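Local coordinates for protein probable glutamine synthetase (Pseudomonas aeruginosa, PDB 4HPP) that is a probable member of the glutamine synthetase family that holds a magnesium ion and a glutamic acid in a pocket of its catalytic domain, at residues Q125-E131 / H236-Q242; L139-P144 / Q183-E187; A282-A286 / K420-L424. All coordinates share one frame; numbering follows the deposited sequence.

Interaction 1 (Q125-E131 / H236-Q242). With GLU (glutamic acid), chain D.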
loop_
_atom_site.group_PDB
_atom_site.type_symbol
_atom_site.label_atom_id
_atom_site.label_comp_id
_atom_site.label_asym_id
_atom_site.label_seq_id
_atom_site.Cartn_x
_atom_site.Cartn_y
_atom_site.Cartn_z
ATOM N N GLN A 125 -35.759 -15.990 -44.506
ATOM C CA GLN A 125 -35.022 -15.165 -43.562
ATOM C C GLN A 125 -34.151 -16.106 -42.743
ATOM O O GLN A 125 -34.588 -17.197 -42.393
ATOM C CB GLN A 125 -35.966 -14.480 -42.586
ATOM C CG GLN A 125 -37.250 -13.950 -43.200
ATOM C CD GLN A 125 -37.173 -12.510 -43.690
ATOM O OE1 GLN A 125 -36.588 -12.230 -44.743
ATOM N NE2 GLN A 125 -37.798 -11.586 -42.939
ATOM N N VAL A 126 -32.932 -15.690 -42.409
ATOM C CA VAL A 126 -32.095 -16.509 -41.526
ATOM C C VAL A 126 -31.970 -15.971 -40.123
ATOM O O VAL A 126 -31.549 -14.830 -39.911
ATOM C CB VAL A 126 -30.729 -16.806 -42.138
ATOM C CG1 VAL A 126 -29.918 -17.672 -41.180
ATOM C CG2 VAL A 126 -30.950 -17.537 -43.468
ATOM N N ILE A 127 -32.345 -16.801 -39.161
ATOM C CA ILE A 127 -32.433 -16.379 -37.786
ATOM C C ILE A 127 -31.488 -17.272 -37.054
ATOM O O ILE A 127 -31.658 -18.506 -37.096
ATOM C CB ILE A 127 -33.831 -16.655 -37.219
ATOM C CG1 ILE A 127 -34.905 -15.884 -37.993
ATOM C CG2 ILE A 127 -33.858 -16.311 -35.740
ATOM C CD1 ILE A 127 -35.271 -14.522 -37.423
ATOM N N ALA A 128 -30.529 -16.655 -36.363
ATOM C CA ALA A 128 -29.484 -17.396 -35.678
ATOM C C ALA A 128 -29.021 -16.743 -34.386
ATOM O O ALA A 128 -29.131 -15.517 -34.183
ATOM C CB ALA A 128 -28.284 -17.658 -36.597
ATOM N N ALA A 129 -28.477 -17.605 -33.533
ATOM C CA ALA A 129 -27.827 -17.202 -32.291
ATOM C C ALA A 129 -26.638 -18.149 -32.007
ATOM O O ALA A 129 -26.738 -19.374 -32.155
ATOM C CB ALA A 129 -28.829 -17.160 -31.142
ATOM N N PHE A 130 -25.497 -17.535 -31.710
ATOM C CA PHE A 130 -24.269 -18.218 -31.281
ATOM C C PHE A 130 -24.196 -18.270 -29.729
ATOM O O PHE A 130 -24.413 -17.246 -29.056
ATOM C CB PHE A 130 -23.054 -17.460 -31.773
ATOM C CG PHE A 130 -22.880 -17.422 -33.248
ATOM C CD1 PHE A 130 -21.899 -18.231 -33.867
ATOM C CD2 PHE A 130 -23.615 -16.533 -34.029
ATOM C CE1 PHE A 130 -21.655 -18.163 -35.247
ATOM C CE2 PHE A 130 -23.393 -16.470 -35.406
ATOM C CZ PHE A 130 -22.408 -17.276 -36.030
ATOM N N GLU A 131 -23.898 -19.453 -29.178
ATOM C CA GLU A 131 -23.739 -19.616 -27.747
ATOM C C GLU A 131 -22.249 -19.735 -27.557
ATOM O O GLU A 131 -21.590 -20.469 -28.307
ATOM C CB GLU A 131 -24.412 -20.895 -27.231
ATOM C CG GLU A 131 -25.955 -20.947 -27.239
ATOM C CD GLU A 131 -26.509 -22.239 -26.575
ATOM O OE1 GLU A 131 -27.725 -22.262 -26.312
ATOM O OE2 GLU A 131 -25.750 -23.224 -26.283
ATOM N N HIS A 236 -21.999 -22.889 -30.196
ATOM C CA HIS A 236 -23.108 -23.593 -30.835
ATOM C C HIS A 236 -23.962 -22.626 -31.557
ATOM O O HIS A 236 -24.321 -21.573 -31.041
ATOM C CB HIS A 236 -23.984 -24.356 -29.842
ATOM C CG HIS A 236 -23.269 -25.438 -29.087
ATOM N ND1 HIS A 236 -23.682 -25.854 -27.871
ATOM C CD2 HIS A 236 -22.106 -26.181 -29.390
ATOM C CE1 HIS A 236 -22.831 -26.825 -27.414
ATOM N NE2 HIS A 236 -21.871 -27.018 -28.335
ATOM N N LEU A 237 -24.352 -22.993 -32.759
ATOM C CA LEU A 237 -25.068 -22.061 -33.583
ATOM C C LEU A 237 -26.469 -22.643 -33.674
ATOM O O LEU A 237 -26.591 -23.768 -34.120
ATOM C CB LEU A 237 -24.364 -21.993 -34.941
ATOM C CG LEU A 237 -24.979 -21.293 -36.124
ATOM C CD1 LEU A 237 -25.320 -19.851 -35.755
ATOM C CD2 LEU A 237 -23.987 -21.341 -37.266
ATOM N N HIS A 238 -27.487 -21.907 -33.197
ATOM C CA HIS A 238 -28.906 -22.251 -33.390
ATOM C C HIS A 238 -29.446 -21.541 -34.571
ATOM O O HIS A 238 -29.356 -20.327 -34.645
ATOM C CB HIS A 238 -29.729 -21.813 -32.194
ATOM C CG HIS A 238 -29.381 -22.541 -30.943
ATOM N ND1 HIS A 238 -29.971 -23.720 -30.600
ATOM C CD2 HIS A 238 -28.453 -22.253 -29.953
ATOM C CE1 HIS A 238 -29.449 -24.175 -29.443
ATOM N NE2 HIS A 238 -28.528 -23.263 -29.024
ATOM N N LEU A 239 -29.969 -22.290 -35.523
ATOM C CA LEU A 239 -30.546 -21.714 -36.751
ATOM C C LEU A 239 -31.992 -22.115 -36.920
ATOM O O LEU A 239 -32.346 -23.286 -36.744
ATOM C CB LEU A 239 -29.774 -22.108 -37.985
ATOM C CG LEU A 239 -28.431 -21.377 -38.031
ATOM C CD1 LEU A 239 -27.428 -22.119 -38.909
ATOM C CD2 LEU A 239 -28.651 -19.963 -38.522
ATOM N N SER A 240 -32.830 -21.105 -37.146
ATOM C CA SER A 240 -34.203 -21.310 -37.580
ATOM C C SER A 240 -34.315 -20.596 -38.926
ATOM O O SER A 240 -33.520 -19.688 -39.240
ATOM C CB SER A 240 -35.225 -20.840 -36.534
ATOM O OG SER A 240 -35.401 -19.432 -36.504
ATOM N N LEU A 241 -35.240 -21.081 -39.740
ATOM C CA LEU A 241 -35.478 -20.545 -41.084
ATOM C C LEU A 241 -36.930 -20.094 -41.163
ATOM O O LEU A 241 -37.804 -20.878 -40.821
ATOM C CB LEU A 241 -35.213 -21.639 -42.129
ATOM C CG LEU A 241 -33.781 -21.860 -42.610
ATOM C CD1 LEU A 241 -33.769 -22.703 -43.886
ATOM C CD2 LEU A 241 -33.093 -20.537 -42.856
ATOM N N GLN A 242 -37.197 -18.861 -41.588
ATOM C CA GLN A 242 -38.576 -18.308 -41.578
ATOM C C GLN A 242 -39.008 -17.690 -42.895
ATOM O O GLN A 242 -38.246 -16.973 -43.542
ATOM C CB GLN A 242 -38.757 -17.229 -40.518
ATOM C CG GLN A 242 -38.746 -17.690 -39.078
ATOM C CD GLN A 242 -38.550 -16.520 -38.129
ATOM O OE1 GLN A 242 -38.559 -15.351 -38.550
ATOM N NE2 GLN A 242 -38.389 -16.819 -36.841
HETATM N N GLU D . -18.275 -27.457 -23.698
HETATM C CA GLU D . -18.993 -28.265 -24.765
HETATM C C GLU D . -18.495 -28.065 -26.215
HETATM O O GLU D . -17.301 -28.027 -26.485
HETATM C CB GLU D . -20.490 -27.993 -24.710
HETATM C CG GLU D . -21.158 -28.560 -23.487
HETATM C CD GLU D . -22.570 -28.094 -23.355
HETATM O OE1 GLU D . -23.453 -28.957 -23.471
HETATM O OE2 GLU D . -22.794 -26.876 -23.154
HETATM O OXT GLU D . -19.270 -27.921 -27.167
HETATM O O HOH W 1 -26.283 -25.744 -26.884
#

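Interaction 2 (L139-P144 / Q183-E187). With MG (magnesium ion), chain B.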
loop_
_atom_site.group_PDB
_atom_site.type_symbol
_atom_site.label_atom_id
_atom_site.label_comp_id
_atom_site.label_asym_id
_atom_site.label_seq_id
_atom_site.Cartn_x
_atom_site.Cartn_y
_atom_site.Cartn_z
ATOM N N LEU A 139 -9.463 -14.874 -11.129
ATOM C CA LEU A 139 -10.444 -14.492 -10.132
ATOM C C LEU A 139 -9.784 -14.675 -8.791
ATOM O O LEU A 139 -8.964 -15.564 -8.614
ATOM C CB LEU A 139 -11.738 -15.287 -10.231
ATOM C CG LEU A 139 -12.635 -15.097 -11.444
ATOM C CD1 LEU A 139 -13.807 -16.140 -11.429
ATOM C CD2 LEU A 139 -13.120 -13.678 -11.438
ATOM N N PRO A 140 -10.133 -13.811 -7.833
ATOM C CA PRO A 140 -9.583 -14.074 -6.499
ATOM C C PRO A 140 -10.246 -15.324 -5.902
ATOM O O PRO A 140 -10.985 -16.043 -6.588
ATOM C CB PRO A 140 -9.956 -12.808 -5.713
ATOM C CG PRO A 140 -11.150 -12.209 -6.429
ATOM C CD PRO A 140 -11.082 -12.664 -7.869
ATOM N N GLY A 141 -9.945 -15.602 -4.640
ATOM C CA GLY A 141 -10.640 -16.645 -3.896
ATOM C C GLY A 141 -10.055 -18.019 -4.021
ATOM O O GLY A 141 -8.979 -18.214 -4.610
ATOM N N GLU A 142 -10.803 -18.968 -3.460
ATOM C CA GLU A 142 -10.451 -20.395 -3.362
ATOM C C GLU A 142 -10.151 -21.097 -4.725
ATOM O O GLU A 142 -10.316 -20.475 -5.786
ATOM C CB GLU A 142 -11.608 -21.147 -2.661
ATOM C CG GLU A 142 -12.654 -20.285 -1.945
ATOM C CD GLU A 142 -13.931 -21.071 -1.615
ATOM O OE1 GLU A 142 -13.890 -21.835 -0.657
ATOM O OE2 GLU A 142 -14.981 -20.957 -2.311
ATOM N N ARG A 143 -9.715 -22.374 -4.691
ATOM C CA ARG A 143 -9.895 -23.279 -5.833
ATOM C C ARG A 143 -11.322 -23.062 -6.456
ATOM O O ARG A 143 -12.238 -22.623 -5.739
ATOM C CB ARG A 143 -9.695 -24.753 -5.417
ATOM C CG ARG A 143 -8.242 -25.163 -5.155
ATOM C CD ARG A 143 -7.923 -25.107 -3.659
ATOM N NE ARG A 143 -6.522 -24.788 -3.343
ATOM C CZ ARG A 143 -6.081 -24.358 -2.153
ATOM N NH1 ARG A 143 -6.911 -24.185 -1.129
ATOM N NH2 ARG A 143 -4.793 -24.091 -1.984
ATOM N N PRO A 144 -11.506 -23.324 -7.792
ATOM C CA PRO A 144 -12.835 -23.183 -8.441
ATOM C C PRO A 144 -13.849 -24.081 -7.780
ATOM O O PRO A 144 -13.485 -25.157 -7.307
ATOM C CB PRO A 144 -12.607 -23.658 -9.875
ATOM C CG PRO A 144 -11.154 -24.061 -9.967
ATOM C CD PRO A 144 -10.431 -23.614 -8.767
ATOM N N GLN A 183 -13.630 -25.910 -14.948
ATOM C CA GLN A 183 -13.223 -24.969 -13.931
ATOM C C GLN A 183 -13.014 -23.571 -14.539
ATOM O O GLN A 183 -12.291 -23.415 -15.562
ATOM C CB GLN A 183 -11.945 -25.465 -13.330
ATOM C CG GLN A 183 -12.021 -26.895 -12.835
ATOM C CD GLN A 183 -10.944 -27.120 -11.818
ATOM O OE1 GLN A 183 -9.828 -26.586 -11.951
ATOM N NE2 GLN A 183 -11.274 -27.846 -10.760
ATOM N N ARG A 184 -13.644 -22.554 -13.936
ATOM C CA ARG A 184 -13.605 -21.158 -14.479
ATOM C C ARG A 184 -14.345 -21.045 -15.816
ATOM O O ARG A 184 -14.148 -20.068 -16.558
ATOM C CB ARG A 184 -12.146 -20.698 -14.655
ATOM C CG ARG A 184 -11.209 -21.100 -13.516
ATOM C CD ARG A 184 -11.563 -20.275 -12.285
ATOM N NE ARG A 184 -10.628 -20.402 -11.180
ATOM C CZ ARG A 184 -10.837 -19.887 -9.961
ATOM N NH1 ARG A 184 -11.963 -19.188 -9.708
ATOM N NH2 ARG A 184 -9.920 -20.084 -8.984
ATOM N N GLN A 185 -15.148 -22.060 -16.186
ATOM C CA GLN A 185 -15.880 -21.915 -17.395
ATOM C C GLN A 185 -17.228 -21.216 -17.143
ATOM O O GLN A 185 -17.966 -21.572 -16.180
ATOM C CB GLN A 185 -16.106 -23.254 -18.027
ATOM C CG GLN A 185 -16.496 -23.130 -19.485
ATOM C CD GLN A 185 -16.761 -24.450 -20.171
ATOM O OE1 GLN A 185 -17.224 -25.422 -19.549
ATOM N NE2 GLN A 185 -16.508 -24.486 -21.482
ATOM N N TYR A 186 -17.533 -20.255 -18.022
ATOM C CA TYR A 186 -18.842 -19.578 -18.070
ATOM C C TYR A 186 -19.427 -19.547 -19.479
ATOM O O TYR A 186 -18.733 -19.759 -20.458
ATOM C CB TYR A 186 -18.727 -18.161 -17.549
ATOM C CG TYR A 186 -18.225 -18.193 -16.131
ATOM C CD1 TYR A 186 -19.140 -18.246 -15.072
ATOM C CD2 TYR A 186 -16.837 -18.281 -15.842
ATOM C CE1 TYR A 186 -18.729 -18.324 -13.781
ATOM C CE2 TYR A 186 -16.418 -18.336 -14.527
ATOM C CZ TYR A 186 -17.380 -18.361 -13.503
ATOM O OH TYR A 186 -17.036 -18.433 -12.174
ATOM N N GLU A 187 -20.733 -19.347 -19.550
ATOM C CA GLU A 187 -21.426 -19.240 -20.809
ATOM C C GLU A 187 -22.404 -18.071 -20.762
ATOM O O GLU A 187 -23.159 -17.886 -19.801
ATOM C CB GLU A 187 -22.153 -20.528 -21.132
ATOM C CG GLU A 187 -22.693 -20.566 -22.565
ATOM C CD GLU A 187 -23.569 -21.788 -22.874
ATOM O OE1 GLU A 187 -24.119 -21.879 -23.992
ATOM O OE2 GLU A 187 -23.701 -22.678 -22.025
HETATM MG MG MG B . -23.051 -24.952 -22.897
#

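Interaction 3 (A282-A286 / K420-L424)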
loop_
_atom_site.group_PDB
_atom_site.type_symbol
_atom_site.label_atom_id
_atom_site.label_comp_id
_atom_site.label_asym_id
_atom_site.label_seq_id
_atom_site.Cartn_x
_atom_site.Cartn_y
_atom_site.Cartn_z
ATOM N N ALA A 282 -14.452 -25.428 -37.439
ATOM C CA ALA A 282 -13.424 -25.793 -36.438
ATOM C C ALA A 282 -12.050 -25.597 -37.088
ATOM O O ALA A 282 -11.342 -26.567 -37.323
ATOM C CB ALA A 282 -13.611 -27.231 -35.953
ATOM N N PRO A 283 -11.675 -24.331 -37.369
ATOM C CA PRO A 283 -10.717 -24.006 -38.394
ATOM C C PRO A 283 -9.325 -23.853 -37.889
ATOM O O PRO A 283 -8.484 -23.369 -38.633
ATOM C CB PRO A 283 -11.174 -22.622 -38.852
ATOM C CG PRO A 283 -11.992 -22.078 -37.722
ATOM C CD PRO A 283 -12.055 -23.115 -36.645
ATOM N N THR A 284 -9.052 -24.191 -36.645
ATOM C CA THR A 284 -7.646 -24.054 -36.244
ATOM C C THR A 284 -7.080 -25.387 -35.819
ATOM O O THR A 284 -7.829 -26.333 -35.497
ATOM C CB THR A 284 -7.407 -23.044 -35.105
ATOM O OG1 THR A 284 -8.161 -23.435 -33.963
ATOM C CG2 THR A 284 -7.804 -21.635 -35.524
ATOM N N ALA A 285 -5.754 -25.447 -35.797
ATOM C CA ALA A 285 -5.048 -26.665 -35.381
ATOM C C ALA A 285 -5.530 -27.136 -33.984
ATOM O O ALA A 285 -5.780 -28.337 -33.788
ATOM C CB ALA A 285 -3.526 -26.447 -35.419
ATOM N N ALA A 286 -5.704 -26.185 -33.047
ATOM C CA ALA A 286 -6.212 -26.479 -31.697
ATOM C C ALA A 286 -7.649 -26.971 -31.684
ATOM O O ALA A 286 -8.106 -27.493 -30.652
ATOM C CB ALA A 286 -6.065 -25.282 -30.764
ATOM N N LYS A 420 -4.088 -21.385 -44.096
ATOM C CA LYS A 420 -4.227 -22.418 -43.067
ATOM C C LYS A 420 -3.120 -23.494 -43.131
ATOM O O LYS A 420 -2.601 -23.943 -42.093
ATOM C CB LYS A 420 -5.621 -23.058 -43.138
ATOM C CG LYS A 420 -6.787 -22.234 -42.608
ATOM C CD LYS A 420 -6.702 -22.081 -41.082
ATOM C CE LYS A 420 -7.693 -21.022 -40.609
ATOM N NZ LYS A 420 -7.479 -20.863 -39.154
ATOM N N ARG A 421 -2.761 -23.905 -44.345
ATOM C CA ARG A 421 -1.559 -24.730 -44.556
ATOM C C ARG A 421 -0.404 -24.138 -43.757
ATOM O O ARG A 421 0.379 -24.872 -43.039
ATOM C CB ARG A 421 -1.161 -24.701 -46.051
ATOM C CG ARG A 421 -2.016 -25.555 -46.974
ATOM C CD ARG A 421 -2.122 -27.001 -46.444
ATOM N NE ARG A 421 -3.217 -27.711 -47.110
ATOM C CZ ARG A 421 -3.732 -28.867 -46.705
ATOM N NH1 ARG A 421 -3.254 -29.466 -45.632
ATOM N NH2 ARG A 421 -4.728 -29.420 -47.388
ATOM N N HIS A 422 -0.324 -22.803 -43.902
ATOM C CA HIS A 422 0.704 -22.026 -43.297
ATOM C C HIS A 422 0.554 -22.022 -41.805
ATOM O O HIS A 422 1.551 -22.159 -41.052
ATOM C CB HIS A 422 0.752 -20.640 -43.889
ATOM C CG HIS A 422 1.873 -19.800 -43.329
ATOM N ND1 HIS A 422 1.892 -18.456 -43.419
ATOM C CD2 HIS A 422 3.025 -20.172 -42.619
ATOM C CE1 HIS A 422 3.006 -17.992 -42.801
ATOM N NE2 HIS A 422 3.695 -19.054 -42.320
ATOM N N GLU A 423 -0.688 -21.911 -41.347
ATOM C CA GLU A 423 -0.927 -22.040 -39.934
ATOM C C GLU A 423 -0.441 -23.422 -39.488
ATOM O O GLU A 423 0.288 -23.532 -38.508
ATOM C CB GLU A 423 -2.402 -21.826 -39.593
ATOM C CG GLU A 423 -2.671 -22.051 -38.120
ATOM C CD GLU A 423 -4.142 -22.073 -37.763
ATOM O OE1 GLU A 423 -4.481 -22.772 -36.787
ATOM O OE2 GLU A 423 -4.945 -21.386 -38.427
ATOM N N LEU A 424 -0.809 -24.482 -40.204
ATOM C CA LEU A 424 -0.374 -25.810 -39.742
ATOM C C LEU A 424 1.120 -26.063 -39.936
ATOM O O LEU A 424 1.750 -26.684 -39.075
ATOM C CB LEU A 424 -1.288 -26.959 -40.196
ATOM C CG LEU A 424 -1.474 -27.456 -41.614
ATOM C CD1 LEU A 424 -0.535 -28.632 -41.910
ATOM C CD2 LEU A 424 -2.925 -27.891 -41.775
#

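Interaction 1 (Q125-E131 / H236-Q242)
The antiparallel strand pair that joins I127, A129 and E131 to S240, H238 and H236 packs its V126 and F130 face on a helix and brings H236, at one end, to the bound glutamic acid. Four hydrogen-bonded pairs, Q125 with Q242, I127 with S240, A129 with H238 and E131 with H236, zip the backbones together, H238 N to A129 O at 2.8 Å among them. On the face of V126, A128 and F130 the contact is apolar. L237 CD1 sits over the centre of the F130 ring, 3.8 Å from its centroid and 9° off the normal, a CH-pi contact; V126 places CG1 against L239 CD2 and CG2 against L241 CD2. Helix 342-358 covers V126, F130 and L239. The other face is polar toward its end. E131, extended beyond CG (chi2 -175°), meets H238 directly and H236 through a water. Its OE1 takes a weak bond from H238 NE2 (3.0 Å, 140°), at the ring edge, while N330 holds H238 ND1. The water donates to E131 OE2 at 2.6 Å and is hydrogen-bonded to H236 ND1 at 2.8 Å. With ND1 thus engaged, H236 turns NE2 to the bound glutamic acid, donating to its OXT at 3.0 Å. This is the largely antiparallel sheet of the glutamine synthetase catalytic domain, with the ligand pocket at its end.

Interaction 2 (L139-P144 / Q183-E187)
R184 lays its guanidinium against the ring of P144, whose CD sits over one face, 3.6 Å from NH2. The two side chains cross at about a right angle, and the proline covers part of that face, offset toward its rim. The same NH2 donates to E142 O at 3.2 Å, with the N-H bent to 139°; the donor lies in the plane of that carbonyl, but the oxygen is tilted 25° out of the guanidinium plane. A single arginine therefore ties the backbone of the loop by a bond and its proline by contact. The chain of R184 bends at chi2 (-71°) and then runs straight through chi3, which carries the charged end out to the loop. Beside the other terminal nitrogen, L139 runs antiparallel to the arginine, its CB 3.9 Å from R184 NH1. Its CD1 also comes within 4.0 Å of Y186 OH, a hydroxyl already hydrogen-bonded to A152 O. Q183 rests against the proline, with OE1 3.5 Å from P144 CG. At the other end of the segment E187 OE2 binds the magnesium ion at 2.5 Å, and E133 and E180 bind it too. From the loop itself, E142 packs on R219 of a neighbouring subunit. The loop 139-144 leads from strand 124-137 to helix 150-155 and packs against the residues leading into strand 185-194, which is flanked in the sheet by strands 124-137 and 174-179.

Interaction 3 (A282-A286 / K420-L424)
K420 and E423 work as a pair to satisfy both a carbonyl and an N-H of the loop at P283 to A285, a compact example of side chains standing in for backbone partners. K420 NZ donates to P283 O at 2.7 Å, approaching from above the carbonyl plane (43° out of it) and not along a lone pair. The same ammonium donates to E423 OE2, also at 2.7 Å, where E423 OE2 offers its syn lone pair, so a salt bridge links two residues three apart on the helix. The second carboxylate oxygen is engaged as well: A285 N gives a nearly straight bond to E423 OE1 (3.1 Å, 168°), on the syn side but out of the carboxylate plane, and Y439 OH adds a weak one. E423 reaches that far because its CG stands anti to the backbone N (chi1 176°) and the rest of the chain is extended. T284 brings CB to 3.4 Å from E423 OE1, while its OG1 turns to S287 and T339. With both oxygens occupied in this buried setting, the carboxylate is probably kept charged by the lysine. The motif is an i, i+3 lysine-glutamate salt bridge on helix 410-427, clamped onto the loop that follows helix 261-281.

Sheet continuity decides which contacts belong together. Interactions 1 and 2 have centres 30 Å apart, yet interaction 1 pairs strand 124-137 with 235-243, and interaction 2 joins the loop following 124-137 to 185-194, its neighbour in the sheet. They touch where E131 OE2 and E187 OE1, two like charges, lie 3.1 Å apart beside the magnesium ion. Interaction 2 is nested within the loop that interaction 1 closes. Interaction 3 follows later in sequence, its centre 26 Å from interaction 1 and 29 Å from interaction 2, touching neither. It ties the loop before helix 288-291, which supplies R290 to the glutamic acid, to helix 410-427; the sheet supplies H236, E133 and E187 to the ligand and magnesium sites.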